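Type III Pentaketide Synthase (Neurospora crassa, PDB 3EUO) is a fungal type III polyketide synthase of the chalcone/stilbene synthase family, named a pentaketide synthase, and probably acts as an acyltransferase. Local coordinates at residues 6-14 with 336-344; 30-39 with 185-195. One frame throughout, in Å; residues are numbered along the deposited sequence.

In the fold
Contact 1 (6-14 with 336-344) sets a late helix against strand 4-11 in the middle of the mixed sheet, its centre about 11 Å from the centre of the chain. Contact 2 (30-39 with 185-195) joins two helices and their flanking loops on the opposite side, its centre about 27 Å from that of the chain and nearer the surface, with five exposed touching residues against none in contact 1. The two share no element, and their nearest atoms are about 18 Å apart. In contact 1 aliphatic strand residues meet a largely polar helix face, with a hydroxyl pair at one end. Contact 2 buries more surface, pairing an apolar strip with a hydrogen-bonded rim of glutamine, serine and water.

Contact 1: 6-14 with 336-344; sequences TGLGVQYPP and FSVLNRLRE
Leu8 and Val10, both directed at the helix from strand 6-11, carry the apolar part of the contact. The two branches of Leu8 are put to different uses. CD2 lies against the helix backbone near its C-terminal end, 3.7 Å from the backbone N of Asn340 and also close to CB of Leu339, whereas CD1 rests 3.7 Å above one face of the Arg343 guanidinium, offset toward its rim. That guanidinium is held by the Asn340 amide: NE and NH2 of Arg343 grip the single atom OD1 side-on, and NH2, at 2.7 Å from OD1, meets it almost head-on along the C=O direction (175°). NH2 of Arg343 also forms a salt bridge with Glu95 OE1 of helix 70-96, which also accepts from the backbone N of Leu8. Strand 4-11 is a central strand of the mixed sheet of the thiolase-like fold, hydrogen-bonded to strand 204-211; helix 336-342 packs on it with the short axes 8.0 Å apart and their directions 114° from each other. Val10 points CG2 at the amide of Asn340, 3.5 Å from ND2, and touches CA of Ser337. Its CG1, anti to the backbone N (chi1 179°), turns instead to the serine hydroxyl. With an alanine at Asn340, the Arg343 guanidinium, left with Glu95 and a weak bond to the backbone O there, would probably turn more freely, and a gap would be likely to open beside Val10 CG2. Tyr12 reaches back so that its OH lies 2.8 Å from OG of Ser337 in a hydrogen bond. The ring of Tyr12 also stacks with His327 of helix 318-327, and Ser337 OG has a weak further bond to Arg323.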
loop_
_atom_site.group_PDB
_atom_site.type_symbol
_atom_site.label_atom_id
_atom_site.label_comp_id
_atom_site.label_asym_id
_atom_site.label_seq_id
_atom_site.Cartn_x
_atom_site.Cartn_y
_atom_site.Cartn_z
ATOM N N THR A 6 22.295 -2.107 -6.193
ATOM C CA THR A 6 23.143 -2.795 -7.173
ATOM C C THR A 6 22.718 -2.548 -8.621
ATOM O O THR A 6 23.440 -2.894 -9.560
ATOM C CB THR A 6 23.209 -4.296 -6.906
ATOM O OG1 THR A 6 21.881 -4.818 -6.824
ATOM C CG2 THR A 6 23.938 -4.577 -5.599
ATOM N N GLY A 7 21.549 -1.943 -8.798
ATOM C CA GLY A 7 21.107 -1.521 -10.125
ATOM C C GLY A 7 20.052 -0.442 -10.022
ATOM O O GLY A 7 19.345 -0.359 -9.018
ATOM N N LEU A 8 19.964 0.392 -11.056
ATOM C CA LEU A 8 18.909 1.396 -11.165
ATOM C C LEU A 8 18.429 1.410 -12.602
ATOM O O LEU A 8 19.217 1.188 -13.530
ATOM C CB LEU A 8 19.412 2.799 -10.786
ATOM C CG LEU A 8 20.047 3.052 -9.417
ATOM C CD1 LEU A 8 21.571 2.864 -9.466
ATOM C CD2 LEU A 8 19.706 4.462 -8.935
ATOM N N GLY A 9 17.139 1.671 -12.783
ATOM C CA GLY A 9 16.551 1.810 -14.105
ATOM C C GLY A 9 15.465 2.859 -14.105
ATOM O O GLY A 9 14.737 3.022 -13.117
ATOM N N VAL A 10 15.355 3.571 -15.221
ATOM C CA VAL A 10 14.382 4.642 -15.356
ATOM C C VAL A 10 13.792 4.551 -16.749
ATOM O O VAL A 10 14.510 4.311 -17.723
ATOM C CB VAL A 10 15.036 6.030 -15.149
ATOM C CG1 VAL A 10 14.014 7.162 -15.328
ATOM C CG2 VAL A 10 15.694 6.118 -13.771
ATOM N N GLN A 11 12.476 4.723 -16.842
ATOM C CA GLN A 11 11.823 4.764 -18.142
ATOM C C GLN A 11 10.760 5.847 -18.174
ATOM O O GLN A 11 9.685 5.709 -17.582
ATOM C CB GLN A 11 11.230 3.400 -18.521
ATOM C CG GLN A 11 10.620 3.359 -19.921
ATOM C CD GLN A 11 11.657 3.496 -21.027
ATOM O OE1 GLN A 11 12.802 3.066 -20.885
ATOM N NE2 GLN A 11 11.252 4.094 -22.140
ATOM N N TYR A 12 11.085 6.936 -18.859
ATOM C CA TYR A 12 10.117 7.977 -19.143
ATOM C C TYR A 12 9.299 7.561 -20.363
ATOM O O TYR A 12 9.791 6.804 -21.209
ATOM C CB TYR A 12 10.828 9.316 -19.387
ATOM C CG TYR A 12 11.324 9.992 -18.122
ATOM C CD1 TYR A 12 10.445 10.682 -17.285
ATOM C CD2 TYR A 12 12.681 9.950 -17.763
ATOM C CE1 TYR A 12 10.900 11.316 -16.113
ATOM C CE2 TYR A 12 13.142 10.580 -16.602
ATOM C CZ TYR A 12 12.249 11.256 -15.779
ATOM O OH TYR A 12 12.699 11.876 -14.623
ATOM N N PRO A 13 8.044 8.031 -20.453
ATOM C CA PRO A 13 7.216 7.780 -21.632
ATOM C C PRO A 13 7.716 8.543 -22.869
ATOM O O PRO A 13 8.658 9.338 -22.754
ATOM C CB PRO A 13 5.829 8.259 -21.196
ATOM C CG PRO A 13 6.097 9.251 -20.113
ATOM C CD PRO A 13 7.324 8.807 -19.424
ATOM N N PRO A 14 7.102 8.291 -24.045
ATOM C CA PRO A 14 7.573 8.830 -25.331
ATOM C C PRO A 14 7.502 10.347 -25.498
ATOM O O PRO A 14 8.289 10.906 -26.269
ATOM C CB PRO A 14 6.622 8.185 -26.349
ATOM C CG PRO A 14 6.038 7.002 -25.655
ATOM C CD PRO A 14 5.921 7.431 -24.229
ATOM N N PHE A 336 14.357 8.129 -7.775
ATOM C CA PHE A 336 15.272 7.129 -8.346
ATOM C C PHE A 336 15.843 7.624 -9.673
ATOM O O PHE A 336 16.974 7.285 -10.037
ATOM C CB PHE A 336 14.612 5.749 -8.515
ATOM C CG PHE A 336 14.159 5.097 -7.217
ATOM C CD1 PHE A 336 14.708 5.453 -5.991
ATOM C CD2 PHE A 336 13.196 4.082 -7.249
ATOM C CE1 PHE A 336 14.283 4.842 -4.803
ATOM C CE2 PHE A 336 12.771 3.461 -6.078
ATOM C CZ PHE A 336 13.313 3.839 -4.850
ATOM N N SER A 337 15.057 8.432 -10.384
ATOM C CA SER A 337 15.506 9.081 -11.609
ATOM C C SER A 337 16.666 10.035 -11.317
ATOM O O SER A 337 17.662 10.043 -12.046
ATOM C CB SER A 337 14.345 9.822 -12.279
ATOM O OG SER A 337 14.738 10.352 -13.526
ATOM N N VAL A 338 16.528 10.817 -10.245
ATOM C CA VAL A 338 17.616 11.665 -9.731
ATOM C C VAL A 338 18.877 10.849 -9.365
ATOM O O VAL A 338 19.984 11.178 -9.809
ATOM C CB VAL A 338 17.134 12.536 -8.543
ATOM C CG1 VAL A 338 18.298 13.289 -7.894
ATOM C CG2 VAL A 338 16.042 13.517 -9.005
ATOM N N LEU A 339 18.710 9.778 -8.589
ATOM C CA LEU A 339 19.848 8.929 -8.214
ATOM C C LEU A 339 20.536 8.247 -9.405
ATOM O O LEU A 339 21.773 8.084 -9.412
ATOM C CB LEU A 339 19.440 7.894 -7.163
ATOM C CG LEU A 339 19.154 8.451 -5.771
ATOM C CD1 LEU A 339 18.474 7.377 -4.954
ATOM C CD2 LEU A 339 20.441 8.918 -5.087
ATOM N N ASN A 340 19.743 7.862 -10.405
ATOM C CA ASN A 340 20.278 7.295 -11.636
ATOM C C ASN A 340 21.084 8.344 -12.405
ATOM O O ASN A 340 22.201 8.087 -12.861
ATOM C CB ASN A 340 19.139 6.750 -12.506
ATOM C CG ASN A 340 19.641 5.965 -13.709
ATOM O OD1 ASN A 340 20.545 5.136 -13.593
ATOM N ND2 ASN A 340 19.049 6.222 -14.867
ATOM N N ARG A 341 20.516 9.537 -12.534
ATOM C CA ARG A 341 21.166 10.609 -13.288
ATOM C C ARG A 341 22.434 11.108 -12.590
ATOM O O ARG A 341 23.414 11.448 -13.255
ATOM C CB ARG A 341 20.186 11.760 -13.529
ATOM C CG ARG A 341 20.735 12.936 -14.339
ATOM C CD ARG A 341 20.788 12.644 -15.835
ATOM N NE ARG A 341 21.065 13.865 -16.590
ATOM C CZ ARG A 341 22.080 14.029 -17.433
ATOM N NH1 ARG A 341 22.928 13.039 -17.671
ATOM N NH2 ARG A 341 22.234 15.187 -18.058
ATOM N N LEU A 342 22.415 11.140 -11.259
ATOM C CA LEU A 342 23.543 11.657 -10.476
ATOM C C LEU A 342 24.854 10.954 -10.807
ATOM O O LEU A 342 25.914 11.582 -10.823
ATOM C CB LEU A 342 23.256 11.554 -8.972
ATOM C CG LEU A 342 24.294 12.107 -7.985
ATOM C CD1 LEU A 342 24.495 13.606 -8.153
ATOM C CD2 LEU A 342 23.897 11.778 -6.553
ATOM N N ARG A 343 24.784 9.651 -11.072
ATOM C CA ARG A 343 26.004 8.874 -11.290
ATOM C C ARG A 343 26.469 8.840 -12.751
ATOM O O ARG A 343 27.388 8.093 -13.091
ATOM C CB ARG A 343 25.888 7.458 -10.686
ATOM C CG ARG A 343 24.637 6.658 -11.081
ATOM C CD ARG A 343 24.655 6.211 -12.536
ATOM N NE ARG A 343 23.541 5.318 -12.868
ATOM C CZ ARG A 343 23.566 3.989 -12.742
ATOM N NH1 ARG A 343 24.649 3.368 -12.281
ATOM N NH2 ARG A 343 22.501 3.274 -13.078
ATOM N N GLU A 344 25.844 9.652 -13.606
ATOM C CA GLU A 344 26.232 9.739 -15.015
ATOM C C GLU A 344 27.360 10.757 -15.206
ATOM O O GLU A 344 27.479 11.706 -14.426
ATOM C CB GLU A 344 25.022 10.069 -15.894
ATOM C CG GLU A 344 23.946 8.979 -15.842
ATOM C CD GLU A 344 22.782 9.207 -16.793
ATOM O OE1 GLU A 344 22.691 10.291 -17.412
ATOM O OE2 GLU A 344 21.944 8.285 -16.911
#

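Contact 2: 30-39 with 185-195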
loop_
_atom_site.group_PDB
_atom_site.type_symbol
_atom_site.label_atom_id
_atom_site.label_comp_id
_atom_site.label_asym_id
_atom_site.label_seq_id
_atom_site.Cartn_x
_atom_site.Cartn_y
_atom_site.Cartn_z
ATOM N N HIS A 30 -12.246 25.067 -21.904
ATOM C CA HIS A 30 -12.753 26.071 -20.969
ATOM C C HIS A 30 -12.619 27.496 -21.470
ATOM O O HIS A 30 -11.583 27.863 -22.034
ATOM C CB HIS A 30 -12.081 25.928 -19.594
ATOM C CG HIS A 30 -12.309 24.591 -18.961
ATOM N ND1 HIS A 30 -11.364 23.589 -18.973
ATOM C CD2 HIS A 30 -13.393 24.077 -18.333
ATOM C CE1 HIS A 30 -11.848 22.520 -18.365
ATOM N NE2 HIS A 30 -13.080 22.788 -17.971
ATOM N N PRO A 31 -13.671 28.312 -21.261
ATOM C CA PRO A 31 -13.513 29.741 -21.485
ATOM C C PRO A 31 -12.466 30.292 -20.518
ATOM O O PRO A 31 -12.225 29.705 -19.452
ATOM C CB PRO A 31 -14.901 30.313 -21.133
ATOM C CG PRO A 31 -15.844 29.158 -21.257
ATOM C CD PRO A 31 -15.038 27.972 -20.816
ATOM N N GLU A 32 -11.845 31.402 -20.897
ATOM C CA GLU A 32 -10.890 32.080 -20.041
ATOM C C GLU A 32 -11.605 32.529 -18.772
ATOM O O GLU A 32 -12.763 32.937 -18.822
ATOM C CB GLU A 32 -10.277 33.291 -20.762
ATOM C CG GLU A 32 -9.657 32.983 -22.133
ATOM C CD GLU A 32 -10.657 33.065 -23.292
ATOM O OE1 GLU A 32 -11.646 32.287 -23.325
ATOM O OE2 GLU A 32 -10.434 33.907 -24.194
ATOM N N SER A 33 -10.926 32.409 -17.635
ATOM C CA SER A 33 -11.449 32.874 -16.349
ATOM C C SER A 33 -10.265 33.384 -15.527
ATOM O O SER A 33 -9.123 33.075 -15.866
ATOM C CB SER A 33 -12.158 31.735 -15.607
ATOM O OG SER A 33 -11.248 30.713 -15.219
ATOM N N PRO A 34 -10.522 34.185 -14.468
ATOM C CA PRO A 34 -9.435 34.680 -13.619
ATOM C C PRO A 34 -8.536 33.583 -13.044
ATOM O O PRO A 34 -7.295 33.699 -13.117
ATOM C CB PRO A 34 -10.174 35.436 -12.504
ATOM C CG PRO A 34 -11.440 35.889 -13.168
ATOM C CD PRO A 34 -11.829 34.736 -14.048
ATOM N N ALA A 35 -9.136 32.518 -12.514
ATOM C CA ALA A 35 -8.344 31.425 -11.955
ATOM C C ALA A 35 -7.542 30.702 -13.034
ATOM O O ALA A 35 -6.370 30.375 -12.818
ATOM C CB ALA A 35 -9.215 30.452 -11.182
ATOM N N MET A 36 -8.160 30.473 -14.199
ATOM C CA MET A 36 -7.464 29.785 -15.287
ATOM C C MET A 36 -6.293 30.620 -15.777
ATOM O O MET A 36 -5.206 30.083 -15.979
ATOM C CB MET A 36 -8.408 29.437 -16.447
ATOM C CG MET A 36 -7.781 28.475 -17.478
ATOM S SD MET A 36 -7.363 26.806 -16.867
ATOM C CE MET A 36 -9.022 26.133 -16.622
ATOM N N LYS A 37 -6.511 31.924 -15.981
ATOM C CA LYS A 37 -5.417 32.826 -16.357
ATOM C C LYS A 37 -4.248 32.774 -15.365
ATOM O O LYS A 37 -3.085 32.709 -15.785
ATOM C CB LYS A 37 -5.915 34.265 -16.546
ATOM C CG LYS A 37 -6.579 34.511 -17.910
ATOM C CD LYS A 37 -7.218 35.910 -18.011
ATOM C CE LYS A 37 -6.207 37.020 -17.714
ATOM N NZ LYS A 37 -6.847 38.364 -17.548
ATOM N N LYS A 38 -4.557 32.766 -14.066
ATOM C CA LYS A 38 -3.519 32.652 -13.029
ATOM C C LYS A 38 -2.721 31.350 -13.152
ATOM O O LYS A 38 -1.494 31.375 -13.137
ATOM C CB LYS A 38 -4.095 32.776 -11.605
ATOM C CG LYS A 38 -4.925 34.032 -11.290
ATOM C CD LYS A 38 -4.322 35.321 -11.824
ATOM C CE LYS A 38 -5.388 36.428 -11.915
ATOM N NZ LYS A 38 -6.262 36.313 -13.135
ATOM N N VAL A 39 -3.412 30.217 -13.274
ATOM C CA VAL A 39 -2.727 28.927 -13.452
ATOM C C VAL A 39 -1.860 28.917 -14.716
ATOM O O VAL A 39 -0.707 28.506 -14.662
ATOM C CB VAL A 39 -3.719 27.738 -13.447
ATOM C CG1 VAL A 39 -3.030 26.426 -13.819
ATOM C CG2 VAL A 39 -4.396 27.624 -12.092
ATOM N N LEU A 185 -8.280 20.880 -14.732
ATOM C CA LEU A 185 -8.812 22.018 -15.475
ATOM C C LEU A 185 -10.263 22.296 -15.088
ATOM O O LEU A 185 -10.672 23.452 -14.965
ATOM C CB LEU A 185 -8.698 21.788 -16.987
ATOM C CG LEU A 185 -7.304 21.889 -17.620
ATOM C CD1 LEU A 185 -7.365 21.450 -19.068
ATOM C CD2 LEU A 185 -6.764 23.321 -17.522
ATOM N N GLU A 186 -11.027 21.228 -14.903
ATOM C CA GLU A 186 -12.431 21.352 -14.522
ATOM C C GLU A 186 -12.571 22.013 -13.155
ATOM O O GLU A 186 -13.418 22.886 -12.961
ATOM C CB GLU A 186 -13.120 19.989 -14.521
ATOM C CG GLU A 186 -14.555 20.085 -14.036
ATOM C CD GLU A 186 -15.392 18.881 -14.369
ATOM O OE1 GLU A 186 -16.000 18.323 -13.432
ATOM O OE2 GLU A 186 -15.460 18.497 -15.558
ATOM N N SER A 187 -11.753 21.587 -12.199
ATOM C CA SER A 187 -11.770 22.198 -10.869
ATOM C C SER A 187 -11.327 23.662 -10.897
ATOM O O SER A 187 -11.920 24.501 -10.221
ATOM C CB SER A 187 -10.912 21.401 -9.888
ATOM O OG SER A 187 -11.516 20.156 -9.603
ATOM N N ILE A 188 -10.288 23.970 -11.677
ATOM C CA ILE A 188 -9.832 25.363 -11.808
ATOM C C ILE A 188 -10.981 26.245 -12.290
ATOM O O ILE A 188 -11.295 27.283 -11.682
ATOM C CB ILE A 188 -8.615 25.507 -12.764
ATOM C CG1 ILE A 188 -7.407 24.759 -12.204
ATOM C CG2 ILE A 188 -8.256 27.000 -12.981
ATOM C CD1 ILE A 188 -6.366 24.405 -13.248
ATOM N N ASP A 189 -11.616 25.821 -13.376
ATOM C CA ASP A 189 -12.722 26.561 -13.957
ATOM C C ASP A 189 -13.898 26.681 -12.974
ATOM O O ASP A 189 -14.344 27.787 -12.668
ATOM C CB ASP A 189 -13.169 25.877 -15.252
ATOM C CG ASP A 189 -14.366 26.551 -15.886
ATOM O OD1 ASP A 189 -14.176 27.603 -16.528
ATOM O OD2 ASP A 189 -15.497 26.021 -15.737
ATOM N N ALA A 190 -14.368 25.546 -12.460
ATOM C CA ALA A 190 -15.593 25.509 -11.644
ATOM C C ALA A 190 -15.448 26.153 -10.263
ATOM O O ALA A 190 -16.366 26.828 -9.786
ATOM C CB ALA A 190 -16.094 24.071 -11.506
ATOM N N LEU A 191 -14.305 25.938 -9.622
ATOM C CA LEU A 191 -14.103 26.404 -8.255
ATOM C C LEU A 191 -13.402 27.749 -8.210
ATOM O O LEU A 191 -13.336 28.384 -7.152
ATOM C CB LEU A 191 -13.310 25.379 -7.447
ATOM C CG LEU A 191 -13.885 23.963 -7.397
ATOM C CD1 LEU A 191 -12.918 23.040 -6.697
ATOM C CD2 LEU A 191 -15.258 23.930 -6.723
ATOM N N GLN A 192 -12.884 28.176 -9.362
ATOM C CA GLN A 192 -12.027 29.353 -9.439
ATOM C C GLN A 192 -10.935 29.315 -8.366
ATOM O O GLN A 192 -10.698 30.308 -7.680
ATOM C CB GLN A 192 -12.848 30.649 -9.363
ATOM C CG GLN A 192 -13.608 30.974 -10.652
ATOM C CD GLN A 192 -12.680 31.132 -11.838
ATOM O OE1 GLN A 192 -11.921 32.103 -11.924
ATOM N NE2 GLN A 192 -12.719 30.162 -12.754
ATOM N N GLU A 193 -10.294 28.155 -8.213
ATOM C CA GLU A 193 -9.102 28.055 -7.369
ATOM C C GLU A 193 -7.860 27.905 -8.234
ATOM O O GLU A 193 -7.899 27.300 -9.312
ATOM C CB GLU A 193 -9.193 26.947 -6.301
ATOM C CG GLU A 193 -9.641 25.609 -6.787
ATOM C CD GLU A 193 -9.389 24.472 -5.787
ATOM O OE1 GLU A 193 -8.617 24.633 -4.817
ATOM O OE2 GLU A 193 -9.955 23.390 -6.005
ATOM N N THR A 194 -6.770 28.490 -7.762
ATOM C CA THR A 194 -5.506 28.435 -8.475
ATOM C C THR A 194 -4.823 27.116 -8.128
ATOM O O THR A 194 -4.089 27.015 -7.140
ATOM C CB THR A 194 -4.619 29.648 -8.144
ATOM O OG1 THR A 194 -4.330 29.657 -6.744
ATOM C CG2 THR A 194 -5.347 30.924 -8.473
ATOM N N ARG A 195 -5.110 26.105 -8.939
ATOM C CA ARG A 195 -4.584 24.760 -8.760
ATOM C C ARG A 195 -3.406 24.570 -9.700
ATOM O O ARG A 195 -3.583 24.496 -10.914
ATOM C CB ARG A 195 -5.671 23.731 -9.080
ATOM C CG ARG A 195 -6.948 23.938 -8.289
ATOM C CD ARG A 195 -8.023 22.948 -8.704
ATOM N NE ARG A 195 -7.610 21.567 -8.463
ATOM C CZ ARG A 195 -7.711 20.941 -7.290
ATOM N NH1 ARG A 195 -8.234 21.556 -6.233
ATOM N NH2 ARG A 195 -7.305 19.681 -7.180
HETATM O O HOH W 1 -11.757 28.702 -16.996
#
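With CG set beside the backbone N (chi1 -75°) and the chain bent at chi2, Gln192 folds its amide back over the start of helix 34-39, where Ser33 holds OG between its own N and carbonyl carbon (chi1 66°). The amide works at both ends. NE2 donates to Ser33 OG at 2.9 Å, with OG close to the plane of the Gln192 amide, and to the carbonyl O of Asp189; OE1 accepts from the backbone N of Ala35 at 2.9 Å, the donor tilted out of the carbonyl plane. Ser33 is the N-cap, its OG also accepting from Met36 N, and it donates to a water that in turn bonds Pro31 O and Asp189 OD1. Behind this polar rim the helices meet through apolar groups. Met36 crosses Leu185 and Ile188 at about a right angle, with SD 3.6 Å from Leu185 CD2. Val39 and Ile188 approach tip to tip, CG1 to CD1 at 3.9 Å, while Ala35 CB abuts Ile188 CG2. At the far end His30 lies across Leu185 and Asp189, with Leu185 O over one face of the ring, offset toward its rim. Helix 181-191 belongs to the N-terminal chalcone/stilbene synthase region; the short helical axes run 135° apart, 8.5 Å at closest approach. Ser26 of helix 20-29 touches Met36 and Leu185, Leu25 touches Leu185, and Ile198 of helix 197-200 meets Val39, Leu185 and Ile188.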